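Local structure of transcription initiation factor tfiid subunit 72/90-100 KDA (Encephalitozoon cuniculi, 2J4B) at residues 109-114 against 124-129. The protein is the N-terminal domain of TAF5, a TFIID and SAGA component that probably takes part in regulating RNA polymerase II transcription initiation. Residues are numbered along the deposited sequence; the frame is centred on the assembly and turned at random.
Sequences LLINFL and KILNQH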
loop_
_atom_site.group_PDB
_atom_site.type_symbol
_atom_site.label_atom_id
_atom_site.label_comp_id
_atom_site.label_asym_id
_atom_site.label_seq_id
_atom_site.Cartn_x
_atom_site.Cartn_y
_atom_site.Cartn_z
ATOM N N LEU A 109 -5.791 1.838 -16.413
ATOM C CA LEU A 109 -4.354 1.644 -16.553
ATOM C C LEU A 109 -3.801 0.817 -15.391
ATOM O O LEU A 109 -3.005 -0.106 -15.609
ATOM C CB LEU A 109 -3.629 2.992 -16.677
ATOM C CG LEU A 109 -3.858 3.653 -18.045
ATOM C CD1 LEU A 109 -3.507 5.139 -18.019
ATOM C CD2 LEU A 109 -3.088 2.924 -19.164
ATOM N N LEU A 110 -4.237 1.136 -14.168
ATOM C CA LEU A 110 -3.718 0.492 -12.947
ATOM C C LEU A 110 -3.993 -1.001 -12.891
ATOM O O LEU A 110 -3.131 -1.766 -12.486
ATOM C CB LEU A 110 -4.296 1.151 -11.686
ATOM C CG LEU A 110 -3.997 0.467 -10.332
ATOM C CD1 LEU A 110 -2.486 0.566 -9.957
ATOM C CD2 LEU A 110 -4.863 1.032 -9.247
ATOM N N ILE A 111 -5.187 -1.421 -13.297
ATOM C CA ILE A 111 -5.573 -2.837 -13.188
ATOM C C ILE A 111 -4.983 -3.640 -14.337
ATOM O O ILE A 111 -4.585 -4.786 -14.157
ATOM C CB ILE A 111 -7.117 -3.051 -13.153
ATOM C CG1 ILE A 111 -7.780 -2.161 -12.097
ATOM C CG2 ILE A 111 -7.429 -4.502 -12.842
ATOM C CD1 ILE A 111 -7.461 -2.551 -10.706
ATOM N N ASN A 112 -4.935 -3.024 -15.513
ATOM C CA ASN A 112 -4.232 -3.592 -16.656
ATOM C C ASN A 112 -2.792 -3.890 -16.265
ATOM O O ASN A 112 -2.273 -4.971 -16.517
ATOM C CB ASN A 112 -4.257 -2.626 -17.854
ATOM C CG ASN A 112 -5.644 -2.467 -18.473
ATOM O OD1 ASN A 112 -6.550 -3.250 -18.219
ATOM N ND2 ASN A 112 -5.806 -1.445 -19.295
ATOM N N PHE A 113 -2.140 -2.931 -15.625
ATOM C CA PHE A 113 -0.743 -3.125 -15.208
ATOM C C PHE A 113 -0.575 -4.282 -14.213
ATOM O O PHE A 113 0.311 -5.123 -14.366
ATOM C CB PHE A 113 -0.175 -1.837 -14.595
ATOM C CG PHE A 113 1.198 -2.002 -14.079
ATOM C CD1 PHE A 113 2.261 -2.139 -14.954
ATOM C CD2 PHE A 113 1.436 -2.079 -12.730
ATOM C CE1 PHE A 113 3.524 -2.325 -14.483
ATOM C CE2 PHE A 113 2.711 -2.279 -12.257
ATOM C CZ PHE A 113 3.747 -2.387 -13.123
ATOM N N LEU A 114 -1.422 -4.321 -13.190
ATOM C CA LEU A 114 -1.350 -5.397 -12.186
ATOM C C LEU A 114 -1.695 -6.781 -12.761
ATOM O O LEU A 114 -1.056 -7.773 -12.426
ATOM C CB LEU A 114 -2.257 -5.089 -11.002
ATOM C CG LEU A 114 -2.008 -3.766 -10.276
ATOM C CD1 LEU A 114 -3.220 -3.424 -9.395
ATOM C CD2 LEU A 114 -0.715 -3.832 -9.462
ATOM N N LYS A 124 -4.919 -8.651 -4.457
ATOM C CA LYS A 124 -5.572 -9.181 -3.275
ATOM C C LYS A 124 -5.817 -8.037 -2.335
ATOM O O LYS A 124 -6.931 -7.852 -1.852
ATOM C CB LYS A 124 -4.712 -10.241 -2.606
ATOM C CG LYS A 124 -5.373 -10.953 -1.428
ATOM C CD LYS A 124 -4.397 -11.940 -0.780
ATOM C CE LYS A 124 -3.130 -11.248 -0.198
ATOM N NZ LYS A 124 -2.153 -12.280 0.317
ATOM N N ILE A 125 -4.788 -7.233 -2.115
ATOM C CA ILE A 125 -4.910 -6.085 -1.232
ATOM C C ILE A 125 -6.033 -5.146 -1.689
ATOM O O ILE A 125 -6.831 -4.703 -0.873
ATOM C CB ILE A 125 -3.586 -5.299 -1.126
ATOM C CG1 ILE A 125 -2.509 -6.150 -0.444
ATOM C CG2 ILE A 125 -3.813 -3.929 -0.395
ATOM C CD1 ILE A 125 -2.887 -6.623 0.905
ATOM N N LEU A 126 -6.096 -4.857 -2.985
ATOM C CA LEU A 126 -7.138 -3.978 -3.523
ATOM C C LEU A 126 -8.503 -4.511 -3.172
ATOM O O LEU A 126 -9.323 -3.783 -2.638
ATOM C CB LEU A 126 -7.054 -3.849 -5.040
ATOM C CG LEU A 126 -5.845 -3.146 -5.636
ATOM C CD1 LEU A 126 -6.218 -2.434 -6.957
ATOM C CD2 LEU A 126 -5.278 -2.193 -4.652
ATOM N N ASN A 127 -8.737 -5.783 -3.504
ATOM C CA ASN A 127 -10.056 -6.417 -3.310
ATOM C C ASN A 127 -10.466 -6.498 -1.841
ATOM O O ASN A 127 -11.582 -6.152 -1.500
ATOM C CB ASN A 127 -10.092 -7.821 -3.935
ATOM C CG ASN A 127 -10.048 -7.792 -5.456
ATOM O OD1 ASN A 127 -10.825 -7.112 -6.098
ATOM N ND2 ASN A 127 -9.128 -8.522 -6.031
ATOM N N GLN A 128 -9.549 -6.947 -0.988
ATOM C CA GLN A 128 -9.801 -7.162 0.441
ATOM C C GLN A 128 -9.701 -5.911 1.327
ATOM O O GLN A 128 -10.414 -5.793 2.307
ATOM C CB GLN A 128 -8.816 -8.201 0.981
ATOM C CG GLN A 128 -9.022 -9.580 0.395
ATOM C CD GLN A 128 -8.218 -10.678 1.086
ATOM O OE1 GLN A 128 -8.405 -11.870 0.792
ATOM N NE2 GLN A 128 -7.337 -10.295 2.002
ATOM N N HIS A 129 -8.802 -4.994 0.996
ATOM C CA HIS A 129 -8.451 -3.937 1.925
ATOM C C HIS A 129 -8.728 -2.526 1.430
ATOM O O HIS A 129 -8.798 -1.604 2.248
ATOM C CB HIS A 129 -6.984 -4.071 2.332
ATOM C CG HIS A 129 -6.700 -5.312 3.126
ATOM N ND1 HIS A 129 -7.404 -5.644 4.263
ATOM C CD2 HIS A 129 -5.801 -6.305 2.938
ATOM C CE1 HIS A 129 -6.950 -6.785 4.742
ATOM N NE2 HIS A 129 -5.974 -7.207 3.961
#
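Leu126 and Leu114 each carry CG anti to the carbonyl carbon, with chi1 of -67° and -57°, and their side chains meet tip to tip. The touching atoms are methyls: Leu126 CD1 lies 4.0 Å from Leu114 CD1. Ile111 also has its longer branch, CG1, anti to the carbonyl carbon, and together with chi2 this brings CD1 nearer to 124-129 than the direction of CB suggests. Its CD1 comes within 4.0 Å of Leu126 CD1, and the Ile111 and Leu126 side chains pass alongside one another, pointing opposite ways. Leu110 is a looser neighbour, with CD2 at 4.4 Å from Leu126 CD1. CD1 of Leu126 is thus the atom nearest to Leu110, Ile111 and Leu114 alike. The two segments stay well apart here, and their side chains bridge the gap. The segments lie on consecutive helices, 104-116 and 120-129, in the mainly helical NTD2 domain of TAF5. The axes of 109-114 and 124-129 approach to 12.7 Å, with their N-to-C directions 127° apart. Strands 98-103 and 130-135, which flank the pair in sequence, run parallel in a two-stranded sheet. The buried surface is small, 95 Å², and the contact is entirely apolar. Leu33 touches both Leu110 and Leu126, so a loop residue joins the same cluster. Leu15 of helix 8-21 and Leu30 of helix 24-30 also pack on Leu110, while Leu119, Ile122 and Leu123 adjoin Leu114.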